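Capsid polyprotein VP90 (Turkey astrovirus 2, PDB 3TS3) forms the icosahedral capsid of the virus, probably by self-assembly, and this chain is its projection domain, the surface spike. Local coordinates at residues G32-A37 against I144-T149. Sequence-based numbering, arbitrary orientation. Where two conformers were deposited one is given.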
ATOM      1  N   GLY C  32      -0.775 -11.171  -9.640  1.00  9.87           N
ATOM      2  CA  GLY C  32      -0.344 -10.993  -8.265  1.00  9.53           C
ATOM      3  C   GLY C  32       1.101 -11.255  -7.902  1.00  8.77           C
ATOM      4  O   GLY C  32       1.396 -11.471  -6.740  1.00  8.70           O
ATOM      5  N   VAL C  33       1.993 -11.211  -8.885  1.00  8.69           N
ATOM      6  CA  VAL C  33       3.440 -11.446  -8.565  0.50  8.75           C
ATOM      7  C   VAL C  33       4.164 -10.136  -8.169  1.00  8.20           C
ATOM      8  O   VAL C  33       5.148 -10.218  -7.451  1.00  8.09           O
ATOM      9  CB  VAL C  33       4.144 -12.045  -9.807  0.50  8.92           C
ATOM     10  CG1 VAL C  33       5.613 -12.212  -9.554  0.50  9.95           C
ATOM     11  CG2 VAL C  33       3.518 -13.392 -10.179  0.50  9.91           C
ATOM     12  N   PHE C  34       3.547  -8.999  -8.464  1.00  7.48           N
ATOM     13  CA  PHE C  34       4.024  -7.740  -7.892  1.00  7.29           C
ATOM     14  C   PHE C  34       2.902  -6.769  -7.538  1.00  7.16           C
ATOM     15  O   PHE C  34       1.848  -6.756  -8.156  1.00  6.81           O
ATOM     16  CB  PHE C  34       5.113  -7.069  -8.719  1.00  7.37           C
ATOM     17  CG  PHE C  34       4.690  -6.701 -10.110  1.00  7.07           C
ATOM     18  CD1 PHE C  34       4.192  -5.442 -10.394  1.00  7.99           C
ATOM     19  CD2 PHE C  34       4.844  -7.594 -11.143  1.00  8.79           C
ATOM     20  CE1 PHE C  34       3.832  -5.102 -11.676  1.00  9.43           C
ATOM     21  CE2 PHE C  34       4.484  -7.251 -12.422  1.00  7.99           C
ATOM     22  CZ  PHE C  34       3.981  -6.009 -12.685  1.00  9.16           C
ATOM     23  N   CYS C  35       3.164  -5.954  -6.528  1.00  7.28           N
ATOM     24  CA  CYS C  35       2.221  -4.985  -6.026  1.00  7.39           C
ATOM     25  C   CYS C  35       2.826  -3.587  -6.062  1.00  7.28           C
ATOM     26  O   CYS C  35       3.923  -3.382  -5.571  1.00  7.51           O
ATOM     27  CB  CYS C  35       1.866  -5.352  -4.585  1.00  7.30           C
ATOM     28  SG  CYS C  35       0.995  -4.075  -3.652  1.00  8.90           S
ATOM     29  N   LEU C  36       2.085  -2.637  -6.619  1.00  6.87           N
ATOM     30  CA  LEU C  36       2.514  -1.249  -6.627  1.00  6.61           C
ATOM     31  C   LEU C  36       1.945  -0.537  -5.411  1.00  6.67           C
ATOM     32  O   LEU C  36       0.739  -0.448  -5.244  1.00  7.04           O
ATOM     33  CB  LEU C  36       2.029  -0.530  -7.891  1.00  6.73           C
ATOM     34  CG  LEU C  36       2.247   0.987  -7.930  1.00  6.87           C
ATOM     35  CD1 LEU C  36       3.730   1.334  -8.039  1.00  7.95           C
ATOM     36  CD2 LEU C  36       1.458   1.613  -9.074  1.00  7.82           C
ATOM     37  N   ALA C  37       2.836  -0.024  -4.569  1.00  6.39           N
ATOM     38  CA  ALA C  37       2.459   0.771  -3.407  1.00  6.14           C
ATOM     39  C   ALA C  37       3.062   2.155  -3.606  1.00  6.11           C
ATOM     40  O   ALA C  37       4.198   2.279  -4.011  1.00  6.00           O
ATOM     41  CB  ALA C  37       2.971   0.132  -2.118  1.00  6.22           C
ATOM     42  N   ILE C 144       1.538  -1.912 -18.451  1.00  9.16           N
ATOM     43  CA  ILE C 144       1.296  -3.101 -17.652  1.00  9.23           C
ATOM     44  C   ILE C 144      -0.148  -3.164 -17.168  1.00  8.61           C
ATOM     45  O   ILE C 144      -0.653  -2.214 -16.604  1.00  8.22           O
ATOM     46  CB  ILE C 144       2.241  -3.163 -16.434  1.00  9.37           C
ATOM     47  CG1 ILE C 144       3.701  -3.212 -16.888  1.00  9.75           C
ATOM     48  CG2 ILE C 144       1.907  -4.358 -15.550  1.00  9.71           C
ATOM     49  CD1 ILE C 144       4.701  -2.974 -15.768  1.00 10.76           C
ATOM     50  N   SER C 145      -0.788  -4.305 -17.381  1.00  8.44           N
ATOM     51  CA  SER C 145      -2.141  -4.547 -16.900  1.00  8.50           C
ATOM     52  C   SER C 145      -2.118  -4.774 -15.390  1.00  8.26           C
ATOM     53  O   SER C 145      -1.390  -5.618 -14.910  1.00  8.85           O
ATOM     54  CB  SER C 145      -2.686  -5.784 -17.612  1.00  9.12           C
ATOM     55  OG  SER C 145      -3.818  -6.313 -16.967  1.00  9.58           O
ATOM     56  N   MET C 146      -2.924  -4.018 -14.653  1.00  8.29           N
ATOM     57  CA  MET C 146      -2.998  -3.975 -13.229  0.50  7.67           C
ATOM     58  C   MET C 146      -4.436  -4.044 -12.833  1.00  8.17           C
ATOM     59  O   MET C 146      -5.340  -3.721 -13.566  1.00  8.32           O
ATOM     60  CB  MET C 146      -2.375  -2.690 -12.657  0.50  7.46           C
ATOM     61  CG  MET C 146      -0.950  -2.371 -13.128  0.50  5.32           C
ATOM     62  SD  MET C 146       0.297  -3.470 -12.421  0.50  3.34           S
ATOM     63  CE  MET C 146       0.277  -3.010 -10.688  0.50  4.26           C
ATOM     64  N   GLY C 147      -4.668  -4.263 -11.571  1.00  7.88           N
ATOM     65  CA  GLY C 147      -5.971  -4.131 -10.960  1.00  7.60           C
ATOM     66  C   GLY C 147      -5.848  -3.732  -9.514  1.00  7.36           C
ATOM     67  O   GLY C 147      -4.880  -4.090  -8.849  1.00  6.87           O
ATOM     68  N   ASP C 148      -6.841  -2.999  -9.030  1.00  7.55           N
ATOM     69  CA  ASP C 148      -6.898  -2.651  -7.623  1.00  7.79           C
ATOM     70  C   ASP C 148      -7.488  -3.817  -6.837  1.00  8.00           C
ATOM     71  O   ASP C 148      -7.820  -4.836  -7.402  1.00  7.84           O
ATOM     72  CB  ASP C 148      -7.596  -1.309  -7.365  1.00  7.72           C
ATOM     73  CG  ASP C 148      -9.091  -1.366  -7.562  1.00  7.96           C
ATOM     74  OD1 ASP C 148      -9.634  -2.469  -7.643  1.00  7.35           O
ATOM     75  OD2 ASP C 148      -9.697  -0.288  -7.627  1.00  9.47           O
ATOM     76  N   THR C 149      -7.595  -3.656  -5.530  1.00  8.52           N
ATOM     77  CA  THR C 149      -8.027  -4.738  -4.664  1.00  8.84           C
ATOM     78  C   THR C 149      -9.497  -5.096  -4.823  1.00  9.37           C
ATOM     79  O   THR C 149      -9.946  -6.084  -4.282  1.00  9.78           O
ATOM     80  CB  THR C 149      -7.650  -4.484  -3.201  1.00  8.60           C
ATOM     81  OG1 THR C 149      -7.946  -3.130  -2.862  1.00  9.01           O
ATOM     82  CG2 THR C 149      -6.152  -4.733  -3.014  1.00  9.67           C
TER
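Met146 meets Phe34 and Leu36 through the outer end of its side chain. CB and CG make no close contact with residues 32-37. The chain then bends twice, at chi2 (-72°) and again at chi3 (-68°), and this turns SD and CE to the other strand. SD comes to 4.0 Å from CE1 of Phe34. It lies 5.1 Å from the centroid of the Phe34 ring and 59° off the normal. This is an oblique Met-aromatic contact. The side chains of Met146 and Phe34 cross at about a right angle. CE, the last atom, reaches 4.1 Å from CB of Leu36, so the methyl touches the base of that side chain. Met146 was modelled in two conformers, so the contacts of its tip are doubtful for the other.

Further out on the ring, CZ of Phe34 lies 3.9 Å from CG2 of Ile144. This methyl sits at the ring edge, near its plane, and the two side chains approach from opposite directions. No hydrogen bond joins the two segments, and all four touching residues are buried. The contact is apolar, with the methionine sulfur as its most polarisable atom.

The axes of the two short strand segments come within 9.0 Å, and the strands do not pair with each other. Strand 187-189 pairs antiparallel with both and bridges them in the large antiparallel sheet of the spike domain. Met146 also touches Phe187 and Asn189 on that bridging strand. Phe34 further meets Phe17 and Leu88, the latter on strand 87-90, the other antiparallel neighbour of strand 34-37.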